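Local coordinates for protein putative cytosine/guanine deaminase (Unidentified, PDB 2PAJ) that deaminates pterins, hydrolysing a 2-amino-4-hydroxypteridine to a 2,4-dihydroxypteridine and ammonium as a zinc-containing amidohydrolase, at residues Arg40-Asp44 with Thr45-Ile49; Val194-Ile197 with Glu198-Ala202; Tyr224-Ser227 with Pro228-Arg232; Gly394-Met398 with Gly399-Val403. All coordinates share one frame; numbering follows the deposited sequence.

Interaction 1. Residues Arg40-Asp44 with Thr45-Ile49; sequences RIVGD and TIDAI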
# COMPACT_ATOMS: atom_id res chain seq x y z
N ARG A 40 18.97 16.79 -4.27
CA ARG A 40 19.29 16.60 -5.68
C ARG A 40 18.92 15.18 -6.14
O ARG A 40 19.20 14.20 -5.46
CB ARG A 40 20.78 16.85 -5.95
CG ARG A 40 21.21 16.53 -7.37
CD ARG A 40 22.54 17.17 -7.77
NE ARG A 40 22.35 18.51 -8.31
CZ ARG A 40 22.49 19.63 -7.61
NH1 ARG A 40 22.83 19.55 -6.33
NH2 ARG A 40 22.29 20.82 -8.18
N ILE A 41 18.27 15.10 -7.29
CA ILE A 41 17.86 13.82 -7.83
C ILE A 41 18.45 13.63 -9.23
O ILE A 41 18.31 14.50 -10.10
CB ILE A 41 16.31 13.73 -7.96
CG1 ILE A 41 15.67 13.83 -6.57
CG2 ILE A 41 15.91 12.45 -8.68
CD1 ILE A 41 14.15 13.99 -6.62
N VAL A 42 19.12 12.50 -9.44
CA VAL A 42 19.67 12.20 -10.75
C VAL A 42 19.06 10.87 -11.19
O VAL A 42 19.35 9.82 -10.63
CB VAL A 42 21.22 12.11 -10.76
CG1 VAL A 42 21.70 11.12 -9.71
CG2 VAL A 42 21.70 11.71 -12.15
N GLY A 43 18.20 10.95 -12.19
CA GLY A 43 17.54 9.75 -12.66
C GLY A 43 16.46 9.34 -11.69
O GLY A 43 15.54 10.11 -11.39
N ASP A 44 16.58 8.13 -11.17
CA ASP A 44 15.61 7.59 -10.24
C ASP A 44 16.19 7.54 -8.83
O ASP A 44 15.62 6.91 -7.95
CB ASP A 44 15.23 6.16 -10.66
CG ASP A 44 16.30 5.13 -10.26
OD1 ASP A 44 15.94 4.11 -9.62
OD2 ASP A 44 17.50 5.35 -10.57
N THR A 45 17.32 8.19 -8.62
CA THR A 45 17.94 8.13 -7.31
C THR A 45 18.20 9.46 -6.63
O THR A 45 18.37 10.49 -7.28
CB THR A 45 19.27 7.35 -7.39
OG1 THR A 45 19.01 6.07 -7.98
CG2 THR A 45 19.87 7.14 -6.01
N ILE A 46 18.20 9.42 -5.30
CA ILE A 46 18.46 10.59 -4.49
C ILE A 46 19.95 10.70 -4.48
O ILE A 46 20.65 9.83 -3.96
CB ILE A 46 17.97 10.41 -3.06
CG1 ILE A 46 16.44 10.29 -3.05
CG2 ILE A 46 18.43 11.58 -2.21
CD1 ILE A 46 15.85 9.95 -1.71
N ASP A 47 20.44 11.79 -5.05
CA ASP A 47 21.87 12.03 -5.17
C ASP A 47 22.53 12.72 -3.98
O ASP A 47 23.68 12.43 -3.65
CB ASP A 47 22.11 12.83 -6.45
CG ASP A 47 23.45 12.54 -7.05
OD1 ASP A 47 23.69 11.36 -7.40
OD2 ASP A 47 24.27 13.49 -7.18
N ALA A 48 21.82 13.64 -3.34
CA ALA A 48 22.38 14.36 -2.22
C ALA A 48 21.34 15.05 -1.37
O ALA A 48 20.21 15.29 -1.81
CB ALA A 48 23.39 15.38 -2.71
N ILE A 49 21.74 15.39 -0.15
CA ILE A 49 20.85 16.06 0.78
C ILE A 49 21.57 17.12 1.63
O ILE A 49 22.61 16.85 2.24
CB ILE A 49 20.19 15.04 1.71
CG1 ILE A 49 19.44 13.99 0.89
CG2 ILE A 49 19.23 15.74 2.65
CD1 ILE A 49 19.03 12.76 1.68
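The carboxylate of Asp-44 is approached through a face: Thr-45 OG1 donates from above its plane to Asp-44 OD2, at 3.1 Å, while Asp-44 OD1 forms a salt bridge with Arg-210. The carboxylate of Asp-47 has its two oxygens against different neighbours, OD1 against the methyl CG1 of Val-42 and OD2 near Arg-40 CD, 4.1 Å away. Arg-40 and Asp-47 run side by side in the same direction, yet their flat ends are turned almost perpendicular, 83° apart, and do not pair. The Arg-40 chain bends at chi3, and its NE forms a salt bridge with Glu-58.

The backbone explains why Asp-47 lies beside Arg-40. Asp-47 and Ala-48 together face that one residue in a classic beta bulge, where Arg-40 O accepts from Asp-47 N at 2.7 Å and, weakly, from Ala-48 N at 3.4 Å. Nearer the tip, Val-42 N reaches Thr-45 O at 3.0 Å, and Thr-45 N returns a bond to Val-42 O at 3.3 Å. A type II' turn closes this two-residue hairpin, with Gly-43 supplying the positive phi (76°).

Ile-41 and Ile-46 share the face away from Arg-40, Val-42 and Thr-45, and Ile-41 packs on Ile-14 and Ala-412. In the small mixed sheet, strand 45-49 is outermost, while strand 39-42 pairs on its other side with strand 11-15.

Interaction 2. Residues Val194-Ile197 with Glu198-Ala202; sequences VADI and ERLAA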
# COMPACT_ATOMS: atom_id res chain seq x y z
N VAL A 194 -1.96 -21.82 -8.97
CA VAL A 194 -0.51 -21.97 -9.10
C VAL A 194 -0.01 -21.60 -10.49
O VAL A 194 0.97 -20.89 -10.65
CB VAL A 194 -0.08 -23.42 -8.79
CG1 VAL A 194 1.44 -23.53 -8.83
CG2 VAL A 194 -0.61 -23.83 -7.43
N ALA A 195 -0.70 -22.10 -11.51
CA ALA A 195 -0.33 -21.85 -12.88
C ALA A 195 -0.30 -20.35 -13.17
O ALA A 195 0.65 -19.83 -13.75
CB ALA A 195 -1.31 -22.55 -13.82
N ASP A 196 -1.35 -19.67 -12.73
CA ASP A 196 -1.47 -18.24 -12.96
C ASP A 196 -0.33 -17.45 -12.36
O ASP A 196 0.19 -16.52 -12.98
CB ASP A 196 -2.79 -17.73 -12.39
CG ASP A 196 -3.18 -16.40 -12.99
OD1 ASP A 196 -4.11 -15.76 -12.44
OD2 ASP A 196 -2.57 -16.00 -14.01
N ILE A 197 0.06 -17.83 -11.15
CA ILE A 197 1.13 -17.13 -10.48
C ILE A 197 2.47 -17.29 -11.19
O ILE A 197 3.27 -16.35 -11.25
CB ILE A 197 1.20 -17.58 -9.02
CG1 ILE A 197 0.12 -16.83 -8.23
CG2 ILE A 197 2.58 -17.31 -8.45
CD1 ILE A 197 0.21 -17.01 -6.75
N GLU A 198 2.71 -18.47 -11.75
CA GLU A 198 3.95 -18.71 -12.47
C GLU A 198 3.94 -17.80 -13.71
O GLU A 198 4.94 -17.16 -14.06
CB GLU A 198 4.03 -20.19 -12.85
CG GLU A 198 3.91 -21.09 -11.63
CD GLU A 198 4.34 -22.53 -11.87
OE1 GLU A 198 3.66 -23.24 -12.66
OE2 GLU A 198 5.36 -22.95 -11.27
N ARG A 199 2.78 -17.72 -14.34
CA ARG A 199 2.60 -16.88 -15.50
C ARG A 199 2.92 -15.44 -15.10
O ARG A 199 3.75 -14.78 -15.72
CB ARG A 199 1.16 -17.00 -16.00
CG ARG A 199 0.79 -16.01 -17.06
CD ARG A 199 -0.70 -15.71 -17.00
NE ARG A 199 -1.00 -14.32 -17.38
CZ ARG A 199 -1.76 -13.51 -16.65
NH1 ARG A 199 -2.31 -13.94 -15.52
NH2 ARG A 199 -1.96 -12.25 -17.05
N LEU A 200 2.26 -14.96 -14.04
CA LEU A 200 2.46 -13.60 -13.52
C LEU A 200 3.88 -13.34 -13.01
O LEU A 200 4.44 -12.26 -13.20
CB LEU A 200 1.48 -13.33 -12.38
CG LEU A 200 0.00 -13.31 -12.78
CD1 LEU A 200 -0.86 -13.23 -11.53
CD2 LEU A 200 -0.26 -12.14 -13.74
N ALA A 201 4.46 -14.34 -12.36
CA ALA A 201 5.80 -14.22 -11.84
C ALA A 201 6.79 -13.99 -12.96
O ALA A 201 7.72 -13.21 -12.83
CB ALA A 201 6.18 -15.46 -11.08
N ALA A 202 6.58 -14.67 -14.07
CA ALA A 202 7.48 -14.55 -15.21
C ALA A 202 7.21 -13.31 -16.04
O ALA A 202 8.11 -12.77 -16.67
CB ALA A 202 7.38 -15.78 -16.08
O HOH W 1 -4.35 -12.85 -13.70
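Arg-199 reaches back one helical turn to Asp-196, and its chain touches the aspartate at several points from CB to NH1. CB rests against the backbone oxygen Asp-196 O at 3.2 Å. With CG anti to the backbone N (chi1 171°), the chain runs alongside the aspartate, and CD passes 3.5 Å from Asp-196 OD2. At the tip, NH1 donates to the syn lone pair of Asp-196 OD2 over 2.6 Å, a salt bridge whose two flat groups are only 13° from coplanar. Water 1 lies at the guanidinium edge too, accepting from Arg-199 NH1 at 2.9 Å and donating to Asp-196 OD1 at 3.2 Å. Leu-200 CD2 lies over one guanidinium face, offset toward the rim.

This is an i to i+3 ion pair on helix 190-203, which follows strand 163-168 in the TIM-barrel fold of the amidohydrolases. The i to i+4 bonds continue beneath it, among them Leu-200 N to Asp-196 O at 2.8 Å and nearly straight (170°).

Both charges have further partners: Arg-199 NH2 with Asp-148, and Asp-196 OD1 with Arg-168 of strand 163-168. Glu-198 lays its CG against Val-194 O, at 3.1 Å, and extends to a salt bridge with Arg-240, while Ile-197 packs on Leu-241 and Leu-243.

Interaction 3. Residues Tyr224-Ser227 with Pro228-Arg232; sequences YSIS and PREMR
Ser-227 and Glu-230 exchange hydrogen bonds in both directions. Ser-227 OG accepts from the backbone N of Glu-230 at 3.1 Å, and the carboxylate of Glu-230 answers by taking the backbone N-H of Ser-227 on OE2, also at 3.1 Å and nearly straight (165°). That N-H arrives on the anti side of the carboxylate oxygen, 16° out of its plane. A weak third bond runs from Ser-227 OG to Glu-230 OE2 at 3.0 Å. The serine hydroxyl stands between its own backbone N and carbonyl carbon (chi1 69°), which turns it over the start of the helix, and the glutamate chain runs extended beyond CG to bring its end back to Ser-227.

Such reciprocity defines a capping box, with Ser-227 as N-cap of helix 228-240 and Pro-228 opening the first turn. Ser-227 O meanwhile accepts from Met-231 N at 2.9 Å, giving the helix its first i to i+4 bond. Ile-226, the residue before the cap, sets CG2 against Glu-230 CB at 3.4 Å and against Met-231 CB at 4.2 Å; the Ile-226/Met-231 pair is consistent with a hydrophobic staple.

A second shell positions these groups. Thr-172 OG1 is hydrogen-bonded to Glu-230 OE2, so this one oxygen also ties the cap to a neighbouring loop, and the Thr-172 backbone bonds to that of Ser-225. Beyond them, Phe-270 of helix 267-273 touches both Pro-228 and Met-231, and the indole N-H of Trp-276 meets Met-231 O.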
# COMPACT_ATOMS: atom_id res chain seq x y z
N TYR A 224 -8.93 -20.12 5.58
CA TYR A 224 -10.25 -20.47 5.07
C TYR A 224 -10.26 -20.62 3.55
O TYR A 224 -10.82 -21.57 3.03
CB TYR A 224 -11.30 -19.43 5.50
CG TYR A 224 -11.54 -19.40 7.00
CD1 TYR A 224 -11.08 -18.33 7.78
CD2 TYR A 224 -12.17 -20.47 7.64
CE1 TYR A 224 -11.24 -18.33 9.17
CE2 TYR A 224 -12.34 -20.48 9.02
CZ TYR A 224 -11.86 -19.41 9.78
OH TYR A 224 -12.01 -19.43 11.15
N SER A 225 -9.64 -19.69 2.85
CA SER A 225 -9.61 -19.74 1.38
C SER A 225 -8.97 -21.02 0.83
O SER A 225 -9.29 -21.45 -0.28
CB SER A 225 -8.84 -18.53 0.83
OG SER A 225 -9.48 -17.31 1.16
N ILE A 226 -8.10 -21.62 1.63
CA ILE A 226 -7.36 -22.80 1.21
C ILE A 226 -7.16 -23.90 2.27
O ILE A 226 -7.17 -23.63 3.47
CB ILE A 226 -6.01 -22.30 0.64
CG1 ILE A 226 -6.12 -22.24 -0.87
CG2 ILE A 226 -4.84 -23.12 1.16
CD1 ILE A 226 -4.89 -21.72 -1.56
N SER A 227 -6.97 -25.13 1.82
CA SER A 227 -6.76 -26.25 2.73
C SER A 227 -5.37 -26.15 3.37
O SER A 227 -4.45 -25.59 2.76
CB SER A 227 -6.88 -27.58 1.99
OG SER A 227 -5.79 -27.75 1.10
N PRO A 228 -5.18 -26.68 4.59
CA PRO A 228 -3.85 -26.58 5.18
C PRO A 228 -2.73 -27.31 4.44
O PRO A 228 -1.56 -26.93 4.52
CB PRO A 228 -4.06 -27.07 6.62
CG PRO A 228 -5.28 -27.89 6.55
CD PRO A 228 -6.16 -27.20 5.56
N ARG A 229 -3.09 -28.36 3.71
CA ARG A 229 -2.11 -29.12 2.92
C ARG A 229 -1.73 -28.20 1.77
O ARG A 229 -0.58 -28.16 1.32
CB ARG A 229 -2.78 -30.40 2.39
CG ARG A 229 -2.07 -31.11 1.24
CD ARG A 229 -3.10 -31.99 0.52
NE ARG A 229 -2.55 -32.88 -0.50
CZ ARG A 229 -3.28 -33.79 -1.16
NH1 ARG A 229 -4.58 -33.92 -0.91
NH2 ARG A 229 -2.71 -34.59 -2.06
N GLU A 230 -2.72 -27.44 1.32
CA GLU A 230 -2.52 -26.51 0.24
C GLU A 230 -1.69 -25.29 0.65
O GLU A 230 -0.97 -24.73 -0.17
CB GLU A 230 -3.86 -26.07 -0.33
CG GLU A 230 -4.37 -26.97 -1.42
CD GLU A 230 -5.74 -26.58 -1.92
OE1 GLU A 230 -6.11 -26.99 -3.05
OE2 GLU A 230 -6.46 -25.87 -1.17
N MET A 231 -1.76 -24.87 1.92
CA MET A 231 -0.95 -23.71 2.27
C MET A 231 0.53 -24.07 2.31
O MET A 231 1.39 -23.22 2.07
CB MET A 231 -1.44 -23.00 3.56
CG MET A 231 -1.96 -23.83 4.72
SD MET A 231 -2.94 -22.80 5.93
CE MET A 231 -1.73 -22.45 7.17
N ARG A 232 0.85 -25.34 2.56
CA ARG A 232 2.25 -25.75 2.57
C ARG A 232 2.77 -25.69 1.13
O ARG A 232 3.76 -24.99 0.85
CB ARG A 232 2.43 -27.16 3.11
CG ARG A 232 2.32 -27.27 4.62
CD ARG A 232 3.07 -28.48 5.13
NE ARG A 232 3.03 -28.62 6.58
CZ ARG A 232 1.95 -28.96 7.28
NH1 ARG A 232 0.80 -29.19 6.65
NH2 ARG A 232 2.00 -29.08 8.60

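Interaction 4. Residues Gly394-Met398 with Gly399-Val403; sequences GARVM and GLDEV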
# COMPACT_ATOMS: atom_id res chain seq x y z
N GLY A 394 6.96 -0.31 5.55
CA GLY A 394 6.19 -1.09 4.59
C GLY A 394 7.06 -1.61 3.46
O GLY A 394 6.85 -2.71 2.96
N ALA A 395 8.04 -0.81 3.07
CA ALA A 395 8.95 -1.18 2.00
C ALA A 395 9.72 -2.44 2.33
O ALA A 395 9.80 -3.35 1.52
CB ALA A 395 9.92 -0.03 1.73
N ARG A 396 10.30 -2.50 3.52
CA ARG A 396 11.07 -3.67 3.91
C ARG A 396 10.20 -4.91 4.13
O ARG A 396 10.68 -6.04 4.06
CB ARG A 396 11.93 -3.38 5.16
CG ARG A 396 13.25 -2.63 4.80
CD ARG A 396 14.33 -2.71 5.91
NE ARG A 396 13.98 -1.95 7.12
CZ ARG A 396 14.27 -0.66 7.36
NH1 ARG A 396 14.95 0.06 6.46
NH2 ARG A 396 13.89 -0.10 8.49
N VAL A 397 8.91 -4.69 4.37
CA VAL A 397 7.97 -5.79 4.55
C VAL A 397 7.65 -6.41 3.19
O VAL A 397 7.47 -7.62 3.06
CB VAL A 397 6.68 -5.29 5.25
CG1 VAL A 397 5.56 -6.29 5.05
CG2 VAL A 397 6.95 -5.08 6.74
N MET A 398 7.61 -5.57 2.17
CA MET A 398 7.32 -6.05 0.83
C MET A 398 8.62 -6.37 0.05
O MET A 398 8.58 -6.79 -1.10
CB MET A 398 6.45 -5.03 0.08
CG MET A 398 5.13 -4.73 0.77
SD MET A 398 3.72 -4.40 -0.30
CE MET A 398 4.09 -2.80 -0.86
N GLY A 399 9.76 -6.17 0.69
CA GLY A 399 11.02 -6.49 0.04
C GLY A 399 11.62 -5.44 -0.88
O GLY A 399 12.63 -5.69 -1.54
N LEU A 400 10.99 -4.27 -0.94
CA LEU A 400 11.49 -3.17 -1.75
C LEU A 400 12.43 -2.32 -0.88
O LEU A 400 12.11 -1.19 -0.52
CB LEU A 400 10.33 -2.33 -2.25
CG LEU A 400 9.45 -3.00 -3.31
CD1 LEU A 400 8.30 -2.06 -3.65
CD2 LEU A 400 10.27 -3.32 -4.55
N ASP A 401 13.61 -2.88 -0.60
CA ASP A 401 14.61 -2.27 0.26
C ASP A 401 15.33 -1.00 -0.18
O ASP A 401 16.02 -0.37 0.62
CB ASP A 401 15.63 -3.33 0.65
CG ASP A 401 14.97 -4.55 1.26
OD1 ASP A 401 13.96 -4.37 1.96
OD2 ASP A 401 15.46 -5.69 1.05
N GLU A 402 15.21 -0.61 -1.44
CA GLU A 402 15.86 0.62 -1.86
C GLU A 402 14.77 1.66 -2.08
O GLU A 402 14.94 2.61 -2.85
CB GLU A 402 16.67 0.40 -3.14
CG GLU A 402 17.98 -0.36 -2.90
CD GLU A 402 18.89 -0.39 -4.13
OE1 GLU A 402 18.39 -0.71 -5.23
OE2 GLU A 402 20.10 -0.09 -4.00
N VAL A 403 13.67 1.47 -1.36
CA VAL A 403 12.48 2.33 -1.38
C VAL A 403 12.01 2.64 0.06
O VAL A 403 12.28 1.87 0.98
CB VAL A 403 11.31 1.64 -2.15
CG1 VAL A 403 10.16 2.60 -2.34
CG2 VAL A 403 11.80 1.12 -3.48
O HOH W 2 13.18 -6.49 3.34
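A positive phi of 84° at Gly-399, with psi close to zero, swings the chain out of helix 383-398 and carries Leu-400 N back to Ala-395 O, 2.9 Å away. Inside this bond Gly-399 N reaches Arg-396 O weakly at 3.5 Å. Together the two make a Schellman motif, in which the last carbonyls of a helix are answered by the residues that follow. The chain then bends again: Leu-400 is the centre of an inverse gamma turn and the first residue of a type I turn ending at Val-403. This return brings Val-403 CB to 4.4 Å from Ala-395 CB.

The side chain of Asp-401, its CG beside the backbone N (chi1 -54°), crosses Arg-396 at about a right angle. Its OD1 meets a methylene, Arg-396 CG, at 3.4 Å, while the guanidinium is carried elsewhere; Arg-396 NE stays 5.7 Å from Asp-401 OD1. Water 2 bridges to the backbone instead, donating to Arg-396 O and to Asp-401 OD1, each at 2.6 Å.

Two acceptors, one a helix-end carbonyl and one a carboxylate, would probably disfavour each other at close range; a water donating one hydrogen bond to each lets them stand together.

In the fold
The four local contacts follow one another along the chain without touching. Interactions 2 and 3 are neighbours, nearest atoms about 7 Å apart, and belong to successive helices of the barrel. Interaction 4 has its nearest atoms about 7 Å from interaction 1 and 13 Å from interaction 2. Arg-210 relates the hairpin to the turn that follows helix 383-398, with a salt bridge to Asp-44 and a long, weak ion pair to Glu-402. Interactions 1 and 3 lie on opposite sides of the chain's centre, 45 Å between centres. Side chain to side chain, Met-398 of interaction 4 is about 8 Å from the zinc ligand His-76, and Ile-226 of interaction 3 about 12 Å from His-248, another ligand; Met-398 is about 13 Å from the zinc ion.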